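Local coordinates for thiamine-binding periplasmic protein (Escherichia coli, PDB 2QRY) that binds thiamine, thiamine phosphate and thiamine diphosphate with high affinity in the periplasm and serves the ThiBPQ ABC transporter in thiamine import, at residues Glu61-Glu73 with Val82-Thr96. Numbering follows the deposited sequence.
Sequences EDGVSLLNRLRME and VLGLDNNLLDAASKT. With TPS (thiamin phosphate), chain E.
Gly63 and Leu85 bring the two backbones closest, with CA atoms 5.4 Å apart, where the start of helix 63-73 passes the end of strand 82-86. The helix crosses that strand at 117° and runs nearly parallel to helix 90-96, their axes 10.8 Å apart, so it packs against the face of the sheet and against the neighbouring helix. Gly63 CA rests 3.7 Å from Gly84 O. Gly84 itself sits in a G1 beta bulge opposite Val249; at its backbone angles (phi 127°) a side chain would run into the carbonyl O of Leu83 and press on Leu66 CD1, which lies over this spot, 3.6 Å from Leu83 O. Leu85 has CG anti to its carbonyl carbon (chi1 -64°), which brings CD2 into the angle between Leu66 and Leu67, 3.9 Å from Leu66 CB. Leu67 reaches the other way, its CD1 meeting Ala92 CB at 3.8 Å; Ala92 and Ala93, being small, admit the branched leucine between the helices. Farther along, Leu70 CD2 touches Val82 CG2 at 3.8 Å, and toward the helices' C-terminal ends the aliphatic part of Arg71 lies across Thr96 OG1. The interface is thus almost wholly apolar. Gly63 N donates to a phosphate oxygen of thiamin phosphate whose position is less certain, and Asp86 OD1 accepts from Asn88 N in an Asx turn leading toward helix 90-96. This packing is consistent with holding the helix whose N-terminal end, with its dipole, probably favours the bound phosphate.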
loop_
_atom_site.group_PDB
_atom_site.type_symbol
_atom_site.label_atom_id
_atom_site.label_comp_id
_atom_site.label_asym_id
_atom_site.label_seq_id
_atom_site.Cartn_x
_atom_site.Cartn_y
_atom_site.Cartn_z
ATOM N N GLU A 61 11.484 -5.586 -2.451
ATOM C CA GLU A 61 11.425 -4.876 -1.187
ATOM C C GLU A 61 9.985 -4.521 -0.888
ATOM O O GLU A 61 9.088 -4.728 -1.710
ATOM C CB GLU A 61 12.209 -3.558 -1.277
ATOM C CG GLU A 61 13.689 -3.663 -1.602
ATOM C CD GLU A 61 14.538 -3.962 -0.382
ATOM O OE1 GLU A 61 14.025 -3.856 0.752
ATOM O OE2 GLU A 61 15.728 -4.288 -0.560
ATOM N N ASP A 62 9.782 -3.976 0.300
ATOM C CA ASP A 62 8.481 -3.514 0.708
ATOM C C ASP A 62 8.341 -2.115 0.090
ATOM O O ASP A 62 9.328 -1.527 -0.359
ATOM C CB ASP A 62 8.406 -3.480 2.233
ATOM C CG ASP A 62 8.228 -4.865 2.825
ATOM O OD1 ASP A 62 7.247 -5.538 2.440
ATOM O OD2 ASP A 62 9.060 -5.289 3.659
ATOM N N GLY A 63 7.114 -1.605 0.054
ATOM C CA GLY A 63 6.831 -0.306 -0.527
ATOM C C GLY A 63 7.843 0.818 -0.394
ATOM O O GLY A 63 8.404 1.269 -1.392
ATOM N N VAL A 64 8.070 1.299 0.822
ATOM C CA VAL A 64 9.011 2.395 1.008
ATOM C C VAL A 64 10.432 1.980 0.647
ATOM O O VAL A 64 11.180 2.759 0.053
ATOM C CB VAL A 64 8.982 2.921 2.457
ATOM C CG1 VAL A 64 9.960 4.098 2.607
ATOM C CG2 VAL A 64 7.566 3.343 2.824
ATOM N N SER A 65 10.800 0.748 0.993
ATOM C CA SER A 65 12.140 0.256 0.688
ATOM C C SER A 65 12.427 0.186 -0.809
ATOM O O SER A 65 13.582 0.314 -1.227
ATOM C CB SER A 65 12.373 -1.117 1.325
ATOM O OG SER A 65 12.571 -0.983 2.718
ATOM N N LEU A 66 11.389 -0.019 -1.616
ATOM C CA LEU A 66 11.586 -0.074 -3.057
ATOM C C LEU A 66 12.315 1.201 -3.493
ATOM O O LEU A 66 13.313 1.146 -4.215
ATOM C CB LEU A 66 10.241 -0.197 -3.786
ATOM C CG LEU A 66 9.582 -1.585 -3.842
ATOM C CD1 LEU A 66 8.212 -1.469 -4.486
ATOM C CD2 LEU A 66 10.451 -2.564 -4.633
ATOM N N LEU A 67 11.831 2.349 -3.034
ATOM C CA LEU A 67 12.452 3.620 -3.395
ATOM C C LEU A 67 13.893 3.737 -2.869
ATOM O O LEU A 67 14.802 4.112 -3.614
ATOM C CB LEU A 67 11.641 4.791 -2.838
ATOM C CG LEU A 67 11.560 6.116 -3.611
ATOM C CD1 LEU A 67 11.373 7.253 -2.616
ATOM C CD2 LEU A 67 12.805 6.354 -4.444
ATOM N N ASN A 68 14.108 3.419 -1.593
ATOM C CA ASN A 68 15.448 3.559 -1.035
ATOM C C ASN A 68 16.445 2.646 -1.729
ATOM O O ASN A 68 17.603 3.013 -1.916
ATOM C CB ASN A 68 15.451 3.342 0.493
ATOM C CG ASN A 68 15.435 1.878 0.898
ATOM O OD1 ASN A 68 16.394 1.135 0.668
ATOM N ND2 ASN A 68 14.344 1.458 1.529
ATOM N N ARG A 69 15.989 1.472 -2.145
ATOM C CA ARG A 69 16.875 0.552 -2.831
ATOM C C ARG A 69 17.217 1.073 -4.224
ATOM O O ARG A 69 18.370 1.007 -4.662
ATOM C CB ARG A 69 16.244 -0.831 -2.925
ATOM C CG ARG A 69 17.132 -1.824 -3.629
ATOM C CD ARG A 69 16.763 -3.236 -3.260
ATOM N NE ARG A 69 17.533 -4.213 -4.022
ATOM C CZ ARG A 69 17.550 -5.512 -3.756
ATOM N NH1 ARG A 69 16.837 -5.988 -2.744
ATOM N NH2 ARG A 69 18.276 -6.333 -4.506
ATOM N N LEU A 70 16.216 1.609 -4.913
ATOM C CA LEU A 70 16.430 2.143 -6.251
ATOM C C LEU A 70 17.377 3.343 -6.199
ATOM O O LEU A 70 18.206 3.524 -7.085
ATOM C CB LEU A 70 15.102 2.565 -6.877
ATOM C CG LEU A 70 15.210 2.954 -8.351
ATOM C CD1 LEU A 70 15.452 1.705 -9.180
ATOM C CD2 LEU A 70 13.947 3.646 -8.802
ATOM N N ARG A 71 17.244 4.168 -5.166
ATOM C CA ARG A 71 18.102 5.335 -5.022
ATOM C C ARG A 71 19.560 4.933 -4.816
ATOM O O ARG A 71 20.470 5.731 -5.051
ATOM C CB ARG A 71 17.651 6.177 -3.840
ATOM C CG ARG A 71 16.245 6.693 -3.958
ATOM C CD ARG A 71 15.885 7.480 -2.727
ATOM N NE ARG A 71 16.823 8.573 -2.525
ATOM C CZ ARG A 71 16.828 9.360 -1.454
ATOM N NH1 ARG A 71 15.939 9.166 -0.484
ATOM N NH2 ARG A 71 17.719 10.340 -1.356
HETATM N N MSE A 72 19.781 3.702 -4.364
HETATM C CA MSE A 72 21.134 3.230 -4.141
HETATM C C MSE A 72 21.666 2.423 -5.317
HETATM O O MSE A 72 22.868 2.230 -5.434
HETATM C CB MSE A 72 21.205 2.416 -2.850
HETATM C CG MSE A 72 21.139 3.283 -1.602
HETATM SE SE MSE A 72 21.200 2.252 0.043
HETATM C CE MSE A 72 20.543 3.628 1.250
ATOM N N GLU A 73 20.770 1.958 -6.184
ATOM C CA GLU A 73 21.183 1.200 -7.362
ATOM C C GLU A 73 21.539 2.210 -8.450
ATOM O O GLU A 73 22.419 1.974 -9.280
ATOM C CB GLU A 73 20.054 0.295 -7.876
ATOM C CG GLU A 73 19.522 -0.723 -6.874
ATOM C CD GLU A 73 18.785 -1.884 -7.537
ATOM O OE1 GLU A 73 17.950 -1.643 -8.430
ATOM O OE2 GLU A 73 19.032 -3.045 -7.161
ATOM N N VAL A 82 9.212 0.286 -11.491
ATOM C CA VAL A 82 9.079 0.047 -10.060
ATOM C C VAL A 82 7.587 0.099 -9.764
ATOM O O VAL A 82 6.980 1.165 -9.846
ATOM C CB VAL A 82 9.780 1.128 -9.214
ATOM C CG1 VAL A 82 9.436 0.926 -7.744
ATOM C CG2 VAL A 82 11.290 1.060 -9.421
ATOM N N LEU A 83 7.000 -1.049 -9.437
ATOM C CA LEU A 83 5.572 -1.125 -9.133
ATOM C C LEU A 83 5.343 -1.314 -7.627
ATOM O O LEU A 83 5.826 -2.272 -7.037
ATOM C CB LEU A 83 4.940 -2.281 -9.907
ATOM C CG LEU A 83 3.428 -2.509 -9.784
ATOM C CD1 LEU A 83 2.895 -3.116 -11.088
ATOM C CD2 LEU A 83 3.122 -3.403 -8.586
ATOM N N GLY A 84 4.614 -0.398 -7.003
ATOM C CA GLY A 84 4.377 -0.549 -5.584
ATOM C C GLY A 84 4.729 0.642 -4.715
ATOM O O GLY A 84 4.762 0.515 -3.501
ATOM N N LEU A 85 5.031 1.788 -5.311
ATOM C CA LEU A 85 5.304 2.972 -4.506
ATOM C C LEU A 85 3.905 3.522 -4.320
ATOM O O LEU A 85 2.955 2.911 -4.781
ATOM C CB LEU A 85 6.147 3.985 -5.272
ATOM C CG LEU A 85 7.560 3.593 -5.690
ATOM C CD1 LEU A 85 8.209 4.768 -6.415
ATOM C CD2 LEU A 85 8.377 3.214 -4.465
ATOM N N ASP A 86 3.745 4.647 -3.637
ATOM C CA ASP A 86 2.399 5.189 -3.506
ATOM C C ASP A 86 2.384 6.706 -3.418
ATOM O O ASP A 86 3.427 7.354 -3.492
ATOM C CB ASP A 86 1.643 4.553 -2.325
ATOM C CG ASP A 86 2.083 5.078 -0.970
ATOM O OD1 ASP A 86 2.888 6.038 -0.911
ATOM O OD2 ASP A 86 1.605 4.523 0.050
ATOM N N ASN A 87 1.185 7.257 -3.280
ATOM C CA ASN A 87 0.977 8.697 -3.221
ATOM C C ASN A 87 1.847 9.450 -2.216
ATOM O O ASN A 87 2.188 10.607 -2.442
ATOM C CB ASN A 87 -0.503 8.986 -2.945
ATOM C CG ASN A 87 -0.975 8.380 -1.641
ATOM O OD1 ASN A 87 -0.810 7.184 -1.407
ATOM N ND2 ASN A 87 -1.567 9.201 -0.788
ATOM N N ASN A 88 2.212 8.804 -1.117
ATOM C CA ASN A 88 3.028 9.457 -0.099
ATOM C C ASN A 88 4.509 9.545 -0.448
ATOM O O ASN A 88 5.263 10.256 0.217
ATOM C CB ASN A 88 2.882 8.734 1.244
ATOM C CG ASN A 88 1.460 8.749 1.762
ATOM O OD1 ASN A 88 0.807 9.795 1.798
ATOM N ND2 ASN A 88 0.973 7.587 2.179
ATOM N N LEU A 89 4.935 8.837 -1.486
ATOM C CA LEU A 89 6.343 8.842 -1.857
ATOM C C LEU A 89 6.634 9.568 -3.162
ATOM O O LEU A 89 7.789 9.645 -3.572
ATOM C CB LEU A 89 6.854 7.408 -1.975
ATOM C CG LEU A 89 6.805 6.498 -0.748
ATOM C CD1 LEU A 89 7.073 5.060 -1.181
ATOM C CD2 LEU A 89 7.839 6.962 0.280
ATOM N N LEU A 90 5.596 10.091 -3.814
ATOM C CA LEU A 90 5.757 10.782 -5.098
ATOM C C LEU A 90 6.850 11.851 -5.142
ATOM O O LEU A 90 7.734 11.804 -5.993
ATOM C CB LEU A 90 4.438 11.419 -5.532
ATOM C CG LEU A 90 3.238 10.503 -5.773
ATOM C CD1 LEU A 90 2.066 11.347 -6.281
ATOM C CD2 LEU A 90 3.592 9.421 -6.782
ATOM N N ASP A 91 6.781 12.813 -4.233
ATOM C CA ASP A 91 7.760 13.890 -4.194
ATOM C C ASP A 91 9.169 13.318 -4.069
ATOM O O ASP A 91 10.073 13.674 -4.830
ATOM C CB ASP A 91 7.471 14.804 -3.004
ATOM C CG ASP A 91 8.049 16.190 -3.180
ATOM O OD1 ASP A 91 7.478 16.969 -3.974
ATOM O OD2 ASP A 91 9.073 16.501 -2.529
ATOM N N ALA A 92 9.338 12.427 -3.095
ATOM C CA ALA A 92 10.621 11.785 -2.831
ATOM C C ALA A 92 11.143 11.066 -4.069
ATOM O O ALA A 92 12.334 11.145 -4.383
ATOM C CB ALA A 92 10.478 10.804 -1.680
ATOM N N ALA A 93 10.247 10.376 -4.772
ATOM C CA ALA A 93 10.616 9.640 -5.980
ATOM C C ALA A 93 11.057 10.562 -7.119
ATOM O O ALA A 93 12.132 10.377 -7.685
ATOM C CB ALA A 93 9.450 8.769 -6.446
ATOM N N SER A 94 10.236 11.558 -7.445
ATOM C CA SER A 94 10.567 12.477 -8.531
ATOM C C SER A 94 11.845 13.285 -8.264
ATOM O O SER A 94 12.660 13.470 -9.164
ATOM C CB SER A 94 9.395 13.431 -8.804
ATOM O OG SER A 94 9.398 14.534 -7.912
ATOM N N LYS A 95 12.028 13.760 -7.034
ATOM C CA LYS A 95 13.225 14.539 -6.710
ATOM C C LYS A 95 14.492 13.717 -6.958
ATOM O O LYS A 95 15.589 14.262 -7.103
ATOM C CB LYS A 95 13.177 14.997 -5.257
ATOM N N THR A 96 14.330 12.403 -7.017
ATOM C CA THR A 96 15.449 11.502 -7.237
ATOM C C THR A 96 15.942 11.581 -8.685
ATOM O O THR A 96 17.131 11.457 -8.949
ATOM C CB THR A 96 15.048 10.041 -6.881
ATOM O OG1 THR A 96 16.158 9.376 -6.266
ATOM C CG2 THR A 96 14.644 9.263 -8.123
HETATM C CM2 TPS E . -5.778 -9.799 2.837
HETATM N N3 TPS E . -1.901 -5.033 0.499
HETATM C C2 TPS E . -1.337 -5.790 1.420
HETATM S S1 TPS E . 0.225 -5.094 1.640
HETATM C C5 TPS E . 0.068 -3.777 0.469
HETATM C C4 TPS E . -1.204 -3.983 -0.019
HETATM C CM4 TPS E . -1.788 -3.059 -1.083
HETATM C C6 TPS E . 1.138 -2.766 0.196
HETATM C C7 TPS E . 2.273 -3.305 1.067
HETATM O O7 TPS E . 3.448 -2.503 1.058
HETATM N N1A TPS E . -5.402 -7.397 2.461
HETATM C C2A TPS E . -5.130 -8.653 2.096
HETATM N N3A TPS E . -4.294 -8.909 1.091
HETATM C C4A TPS E . -3.692 -7.914 0.406
HETATM N N4A TPS E . -2.825 -8.210 -0.630
HETATM C C5A TPS E . -3.959 -6.555 0.768
HETATM C C6A TPS E . -4.849 -6.347 1.835
HETATM C C7A TPS E . -3.316 -5.345 0.049
HETATM P P1 TPS E . 4.512 -3.245 2.021
HETATM O O1 TPS E . 3.874 -3.471 3.420
HETATM O O2 TPS E . 5.865 -2.429 2.121
HETATM O O3 TPS E . 4.832 -4.627 1.412
#